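Trehalose-6-phosphate phosphatase (Cryptococcus neoformans, PDB 5DX9) belongs to the trehalose-phosphatase family of the HAD clan and holds a magnesium ion and bound sugar between its Rossmann-like core and a smaller cap. Local coordinates at residues A52-C55 with K59-V62; V176-L181 with A210-T215; A272-V275 with A279-T282. One frame throughout, in Å; residues are numbered along the deposited sequence.

Interaction 1: residues A52-C55 with K59-V62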
loop_
_atom_site.group_PDB
_atom_site.type_symbol
_atom_site.label_atom_id
_atom_site.label_comp_id
_atom_site.label_asym_id
_atom_site.label_seq_id
_atom_site.Cartn_x
_atom_site.Cartn_y
_atom_site.Cartn_z
ATOM N N ALA A 52 -5.992 5.877 15.357
ATOM C CA ALA A 52 -6.101 7.220 15.912
ATOM C C ALA A 52 -4.994 7.479 16.927
ATOM O O ALA A 52 -4.277 8.476 16.835
ATOM C CB ALA A 52 -7.463 7.421 16.549
ATOM N N ALA A 53 -4.858 6.571 17.890
ATOM C CA ALA A 53 -3.829 6.678 18.919
ATOM C C ALA A 53 -2.433 6.745 18.309
ATOM O O ALA A 53 -1.574 7.485 18.788
ATOM C CB ALA A 53 -3.926 5.511 19.886
ATOM N N LEU A 54 -2.215 5.969 17.251
ATOM C CA LEU A 54 -0.933 5.955 16.559
ATOM C C LEU A 54 -0.648 7.308 15.919
ATOM O O LEU A 54 0.494 7.759 15.889
ATOM C CB LEU A 54 -0.903 4.858 15.491
ATOM C CG LEU A 54 -1.014 3.403 15.947
ATOM C CD1 LEU A 54 -0.849 2.467 14.757
ATOM C CD2 LEU A 54 0.017 3.097 17.020
ATOM N N CYS A 55 -1.692 7.945 15.402
ATOM C CA CYS A 55 -1.560 9.264 14.795
ATOM C C CYS A 55 -1.359 10.342 15.860
ATOM O O CYS A 55 -0.674 11.337 15.627
ATOM C CB CYS A 55 -2.787 9.587 13.940
ATOM S SG CYS A 55 -2.956 8.559 12.462
ATOM N N LYS A 59 5.677 11.130 17.413
ATOM C CA LYS A 59 6.815 10.300 17.031
ATOM C C LYS A 59 6.498 9.470 15.787
ATOM O O LYS A 59 7.400 8.995 15.095
ATOM C CB LYS A 59 7.218 9.386 18.193
ATOM C CG LYS A 59 8.005 10.089 19.291
ATOM C CD LYS A 59 8.066 9.261 20.569
ATOM C CE LYS A 59 7.066 9.765 21.607
ATOM N NZ LYS A 59 7.157 9.012 22.895
ATOM N N ASN A 60 5.208 9.315 15.506
ATOM C CA ASN A 60 4.758 8.480 14.397
ATOM C C ASN A 60 4.435 9.254 13.121
ATOM O O ASN A 60 3.874 10.349 13.164
ATOM C CB ASN A 60 3.525 7.678 14.816
ATOM C CG ASN A 60 3.848 6.608 15.836
ATOM O OD1 ASN A 60 4.975 6.122 15.905
ATOM N ND2 ASN A 60 2.856 6.233 16.634
ATOM N N VAL A 61 4.804 8.672 11.985
ATOM C CA VAL A 61 4.303 9.120 10.688
ATOM C C VAL A 61 3.467 7.997 10.094
ATOM O O VAL A 61 4.004 6.975 9.666
ATOM C CB VAL A 61 5.429 9.501 9.724
ATOM C CG1 VAL A 61 4.894 9.607 8.301
ATOM C CG2 VAL A 61 6.071 10.805 10.161
ATOM N N VAL A 62 2.153 8.186 10.083
ATOM C CA VAL A 62 1.231 7.109 9.750
ATOM C C VAL A 62 0.551 7.320 8.399
ATOM O O VAL A 62 -0.006 8.384 8.127
ATOM C CB VAL A 62 0.153 6.960 10.833
ATOM C CG1 VAL A 62 -0.613 5.662 10.646
ATOM C CG2 VAL A 62 0.791 7.017 12.215
HETATM O O HOH W 1 1.226 11.256 13.754
#

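Interaction 2: residues V176-L181 with A210-T215. With MG (magnesium ion), chain C; GLC (alpha-D-glucopyranose), chain B.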
loop_
_atom_site.group_PDB
_atom_site.type_symbol
_atom_site.label_atom_id
_atom_site.label_comp_id
_atom_site.label_asym_id
_atom_site.label_seq_id
_atom_site.Cartn_x
_atom_site.Cartn_y
_atom_site.Cartn_z
ATOM N N VAL A 176 -3.923 -8.867 -10.997
ATOM C CA VAL A 176 -4.840 -9.933 -10.617
ATOM C C VAL A 176 -5.037 -9.917 -9.105
ATOM O O VAL A 176 -4.208 -10.429 -8.348
ATOM C CB VAL A 176 -4.334 -11.315 -11.065
ATOM C CG1 VAL A 176 -5.243 -12.412 -10.528
ATOM C CG2 VAL A 176 -4.249 -11.379 -12.581
ATOM N N GLY A 177 -6.132 -9.307 -8.671
ATOM C CA GLY A 177 -6.401 -9.141 -7.259
ATOM C C GLY A 177 -7.247 -10.266 -6.705
ATOM O O GLY A 177 -7.453 -11.284 -7.362
ATOM N N LYS A 178 -7.732 -10.079 -5.481
ATOM C CA LYS A 178 -8.566 -11.080 -4.829
ATOM C C LYS A 178 -9.973 -11.034 -5.401
ATOM O O LYS A 178 -10.784 -10.200 -5.023
ATOM C CB LYS A 178 -8.583 -10.869 -3.314
ATOM C CG LYS A 178 -7.202 -10.918 -2.684
ATOM C CD LYS A 178 -7.256 -11.122 -1.179
ATOM C CE LYS A 178 -5.864 -11.427 -0.626
ATOM N NZ LYS A 178 -5.835 -11.453 0.869
ATOM N N LYS A 179 -10.242 -11.947 -6.325
ATOM C CA LYS A 179 -11.520 -11.998 -7.019
ATOM C C LYS A 179 -11.781 -10.701 -7.774
ATOM O O LYS A 179 -12.908 -10.214 -7.810
ATOM C CB LYS A 179 -12.657 -12.276 -6.037
ATOM C CG LYS A 179 -12.572 -13.625 -5.328
ATOM C CD LYS A 179 -12.649 -14.784 -6.314
ATOM C CE LYS A 179 -12.411 -16.119 -5.625
ATOM N NZ LYS A 179 -12.162 -17.201 -6.617
ATOM N N ASN A 180 -10.728 -10.131 -8.354
ATOM C CA ASN A 180 -10.887 -8.962 -9.208
ATOM C C ASN A 180 -9.786 -8.864 -10.253
ATOM O O ASN A 180 -8.752 -9.528 -10.149
ATOM C CB ASN A 180 -10.940 -7.673 -8.363
ATOM C CG ASN A 180 -9.558 -7.172 -7.916
ATOM O OD1 ASN A 180 -8.633 -7.026 -8.716
ATOM N ND2 ASN A 180 -9.433 -6.871 -6.631
ATOM N N LEU A 181 -10.021 -8.024 -11.255
ATOM C CA LEU A 181 -8.968 -7.550 -12.141
ATOM C C LEU A 181 -8.860 -6.037 -12.002
ATOM O O LEU A 181 -9.874 -5.348 -11.888
ATOM C CB LEU A 181 -9.249 -7.921 -13.596
ATOM C CG LEU A 181 -9.006 -9.357 -14.044
ATOM C CD1 LEU A 181 -9.201 -9.465 -15.551
ATOM C CD2 LEU A 181 -7.619 -9.827 -13.635
ATOM N N ALA A 210 2.540 -3.326 6.505
ATOM C CA ALA A 210 1.720 -4.525 6.383
ATOM C C ALA A 210 0.839 -4.493 5.134
ATOM O O ALA A 210 0.361 -3.433 4.723
ATOM C CB ALA A 210 0.868 -4.702 7.622
ATOM N N GLY A 211 0.629 -5.668 4.543
ATOM C CA GLY A 211 -0.182 -5.811 3.344
ATOM C C GLY A 211 -0.511 -7.270 3.081
ATOM O O GLY A 211 0.231 -8.162 3.489
ATOM N N ASP A 212 -1.615 -7.520 2.386
ATOM C CA ASP A 212 -2.096 -8.885 2.207
ATOM C C ASP A 212 -2.035 -9.378 0.763
ATOM O O ASP A 212 -2.154 -10.575 0.510
ATOM C CB ASP A 212 -3.533 -8.992 2.705
ATOM C CG ASP A 212 -4.500 -8.233 1.825
ATOM O OD1 ASP A 212 -4.201 -7.066 1.481
ATOM O OD2 ASP A 212 -5.545 -8.810 1.456
ATOM N N ASP A 213 -1.859 -8.462 -0.182
ATOM C CA ASP A 213 -1.982 -8.816 -1.595
ATOM C C ASP A 213 -0.635 -8.802 -2.306
ATOM O O ASP A 213 0.368 -8.366 -1.742
ATOM C CB ASP A 213 -2.951 -7.857 -2.294
ATOM C CG ASP A 213 -3.675 -8.507 -3.455
ATOM O OD1 ASP A 213 -3.117 -9.450 -4.059
ATOM O OD2 ASP A 213 -4.809 -8.078 -3.762
ATOM N N LYS A 214 -0.620 -9.268 -3.552
ATOM C CA LYS A 214 0.605 -9.272 -4.350
ATOM C C LYS A 214 1.127 -7.859 -4.623
ATOM O O LYS A 214 2.339 -7.642 -4.740
ATOM C CB LYS A 214 0.377 -10.001 -5.675
ATOM C CG LYS A 214 1.569 -9.929 -6.617
ATOM C CD LYS A 214 1.327 -10.691 -7.915
ATOM C CE LYS A 214 2.507 -10.535 -8.869
ATOM N NZ LYS A 214 2.329 -11.327 -10.118
ATOM N N THR A 215 0.208 -6.903 -4.728
ATOM C CA THR A 215 0.574 -5.513 -4.980
ATOM C C THR A 215 1.363 -4.941 -3.802
ATOM O O THR A 215 2.097 -3.964 -3.945
ATOM C CB THR A 215 -0.672 -4.639 -5.231
ATOM O OG1 THR A 215 -1.493 -4.630 -4.059
ATOM C CG2 THR A 215 -1.478 -5.178 -6.407
HETATM MG MG MG C . -5.086 -5.199 0.601
HETATM C C1 GLC B . -11.011 -5.791 -2.506
HETATM C C2 GLC B . -11.401 -7.129 -3.135
HETATM C C3 GLC B . -12.914 -7.265 -3.235
HETATM C C4 GLC B . -13.588 -6.997 -1.895
HETATM C C5 GLC B . -13.126 -5.662 -1.317
HETATM C C6 GLC B . -13.632 -5.449 0.109
HETATM O O2 GLC B . -10.792 -7.240 -4.435
HETATM O O3 GLC B . -13.246 -8.587 -3.672
HETATM O O4 GLC B . -15.010 -7.017 -2.096
HETATM O O5 GLC B . -11.703 -5.591 -1.273
HETATM O O6 GLC B . -13.322 -6.591 0.918
HETATM O O HOH W 2 -2.598 -8.374 -6.910
HETATM O O HOH W 3 -7.272 -7.362 -4.121
HETATM O O HOH W 4 -6.137 -6.821 -0.210
HETATM O O HOH W 5 -3.519 -4.863 -0.680
#

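Interaction 3: residues A272-V275 with A279-T282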
loop_
_atom_site.group_PDB
_atom_site.type_symbol
_atom_site.label_atom_id
_atom_site.label_comp_id
_atom_site.label_asym_id
_atom_site.label_seq_id
_atom_site.Cartn_x
_atom_site.Cartn_y
_atom_site.Cartn_z
ATOM N N ALA A 272 8.592 -5.655 8.003
ATOM C CA ALA A 272 7.709 -5.872 6.863
ATOM C C ALA A 272 6.854 -7.109 7.092
ATOM O O ALA A 272 7.367 -8.225 7.190
ATOM C CB ALA A 272 8.515 -6.006 5.581
ATOM N N THR A 273 5.545 -6.900 7.169
ATOM C CA THR A 273 4.626 -7.959 7.549
ATOM C C THR A 273 3.554 -8.198 6.489
ATOM O O THR A 273 2.781 -7.301 6.150
ATOM C CB THR A 273 3.944 -7.635 8.896
ATOM O OG1 THR A 273 4.946 -7.350 9.882
ATOM C CG2 THR A 273 3.106 -8.805 9.365
ATOM N N THR A 274 3.517 -9.415 5.960
ATOM C CA THR A 274 2.440 -9.803 5.067
ATOM C C THR A 274 1.305 -10.406 5.877
ATOM O O THR A 274 1.528 -10.951 6.956
ATOM C CB THR A 274 2.902 -10.817 4.003
ATOM O OG1 THR A 274 1.870 -10.975 3.016
ATOM C CG2 THR A 274 3.211 -12.174 4.638
ATOM N N VAL A 275 0.084 -10.291 5.362
ATOM C CA VAL A 275 -1.051 -10.982 5.961
ATOM C C VAL A 275 -1.340 -12.249 5.162
ATOM O O VAL A 275 -1.606 -12.197 3.959
ATOM C CB VAL A 275 -2.310 -10.097 6.017
ATOM C CG1 VAL A 275 -3.438 -10.840 6.716
ATOM C CG2 VAL A 275 -2.011 -8.793 6.735
ATOM N N ALA A 279 3.383 -20.303 5.298
ATOM C CA ALA A 279 3.945 -20.869 4.080
ATOM C C ALA A 279 3.947 -19.866 2.928
ATOM O O ALA A 279 4.597 -20.095 1.909
ATOM C CB ALA A 279 3.184 -22.132 3.684
ATOM N N LYS A 280 3.231 -18.756 3.091
ATOM C CA LYS A 280 3.113 -17.774 2.016
ATOM C C LYS A 280 4.477 -17.224 1.612
ATOM O O LYS A 280 5.217 -16.703 2.442
ATOM C CB LYS A 280 2.187 -16.626 2.425
ATOM C CG LYS A 280 2.032 -15.548 1.355
ATOM C CD LYS A 280 1.054 -14.464 1.794
ATOM C CE LYS A 280 0.946 -13.359 0.754
ATOM N NZ LYS A 280 -0.005 -12.281 1.159
ATOM N N ARG A 281 4.806 -17.352 0.331
ATOM C CA ARG A 281 6.067 -16.833 -0.181
ATOM C C ARG A 281 5.943 -15.329 -0.382
ATOM O O ARG A 281 5.017 -14.854 -1.035
ATOM C CB ARG A 281 6.455 -17.537 -1.481
ATOM C CG ARG A 281 6.578 -19.048 -1.325
ATOM C CD ARG A 281 6.896 -19.729 -2.641
ATOM N NE ARG A 281 6.797 -21.181 -2.541
ATOM C CZ ARG A 281 7.267 -22.023 -3.455
ATOM N NH1 ARG A 281 7.879 -21.556 -4.535
ATOM N NH2 ARG A 281 7.133 -23.332 -3.287
ATOM N N THR A 282 6.884 -14.587 0.190
ATOM C CA THR A 282 6.750 -13.141 0.297
ATOM C C THR A 282 8.115 -12.485 0.480
ATOM O O THR A 282 9.082 -13.144 0.862
ATOM C CB THR A 282 5.819 -12.771 1.475
ATOM O OG1 THR A 282 5.708 -11.348 1.591
ATOM C CG2 THR A 282 6.362 -13.341 2.776
#

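Interaction 1: residues A52-C55 with K59-V62
Asn60 reaches from the start of its strand to the last turn of the helix, where ND2 donates a hydrogen bond of 2.9 Å to Leu54 O. The bond is nearly straight (161° at the hydrogen), lies flat in the amide plane and meets the oxygen in the carbonyl plane on a lone pair, so the amide approaches the carbonyl from the side. Setting CG beside its own backbone N (chi1 -69°) aims the amide at the helix. ND2 has a second partner in Tyr15 OH and OD1 bonds to Arg21 NE, so both ends of the buried amide are held and its rotation is fixed.

Two residues further along the strand, Val62 points toward the helix and lays CG2 over the Leu54 carbonyl, 3.8 Å from Leu54 O, and 4.3 Å from Leu54 CB. Cys55 approaches the other way: its bond from CA to CB leads away from the strand, yet SG comes to rest against the branch point of the valine, 3.9 Å from Val62 CB. Near these apolar contacts a water sits between the two backbones, 2.7 Å from Cys55 O and 2.9 Å from Asn60 O. Leu54 turns the rest of its side chain to Phe25 and to Phe298 and Leu302 of helix 291-306.

The contact closes the short connection between helix 45-56 and strand 60-65, the second half of a beta-alpha-beta crossover that starts at strand 21-25 in the Rossmann-like core of HAD proteins.

Interaction 2: residues V176-L181 with A210-T215
Lys178 and Asp212 form a salt bridge between the two parts of this HAD-type protein. Lys178 sits in the type II beta turn Gly177 to Asn180, the tip of the hairpin of strands 172-177 and 180-185 in the cap, whereas Asp212 follows core strand 206-211. The tight part of the contact is this one bond, 2.7 Å from Lys178 NZ to Asp212 OD2. The lysine chain runs extended beyond CG to span the gap, and NZ meets the carboxylate on the anti side of OD2, 28° out of its plane. The other oxygen of the same carboxylate faces the metal: Asp212 OD1 binds the magnesium ion at 2.2 Å, where Asn26 OD1, Asp28 O and two waters are also ligands. With one oxygen on the metal and the other on the ammonium, the carboxylate is held at both ends.

Beyond this bond the fit is looser and wetter. Asp213 only slides past the lysine in the opposite direction, with OD2 3.9 Å from Lys178 CG, and its carboxylate is tied in by waters and by its own chain. Lys214 N donates to Asp213 OD1 at 2.6 Å, while one water joins that oxygen weakly to Val176 O. The exposed Lys214 continues this open side.

The same turn also holds alpha-D-glucopyranose: Lys178 O accepts from the sugar's O2 and O3, and Asn180 ND2 donates to O2 at 2.6 Å. Between sugar and Asp213 lies a second water, which accepts from Lys178 N at 3.1 Å, weakly from Asn180 ND2, and donates to Asp213 OD2 at 2.6 Å.

Interaction 3: residues A272-V275 with A279-T282
The ammonium nitrogen of Lys280 is held by two backbone carbonyls, Val275 O and, weakly, Asp212 O. NZ donates to Val275 O at 3.2 Å, standing above the carbonyl plane (42° out of it) instead of on a lone pair; Thr274 OG1 lies 2.9 Å from NZ. A fully extended chain, with every torsion near 180°, carries the nitrogen from the loop to the end of the strand, and CE passes within 3.4 Å of Thr274 OG1 as the two side chains slant across each other. Thr274 OG1, swung opposite its backbone N (chi1 -170°), in turn bonds weakly to Gly211 O.

Beside this polar cluster the two threonines meet tip to tip: Thr274 CG2 touches Thr282 CG2 at 3.8 Å, and Thr282 OG1 lies 3.7 Å from Thr274 CB. That hydroxyl finds its polar partners in Glu217 OE2 and Ala284 N.

The loop thus folds back over the end of strand 270-275, which lies between strands 206-211 and 286-288 in the core sheet, while Phe220 of helix 217-225 packs against both Thr274 and Thr282.

How the interactions relate
The three contacts follow one another along the chain, each closing before the next opens, and all reach the eight-stranded core sheet. Interaction 1 lies well away, its centre about 26 Å from that of interaction 2 and about 24 Å from that of interaction 3, and belongs to strand 60-65 on the far side of strand 21-25. Interactions 2 and 3 are joined directly, with centres about 13 Å apart, because strands 206-211 and 270-275 are sheet neighbours, probably hydrogen-bonded from Gly211 to Thr273 and Val275. Lys280 of interaction 3 also reaches the backbone of Asp212, the metal ligand of interaction 2. Of the three, interaction 2 spans cap and core; interaction 1 is confined to the core.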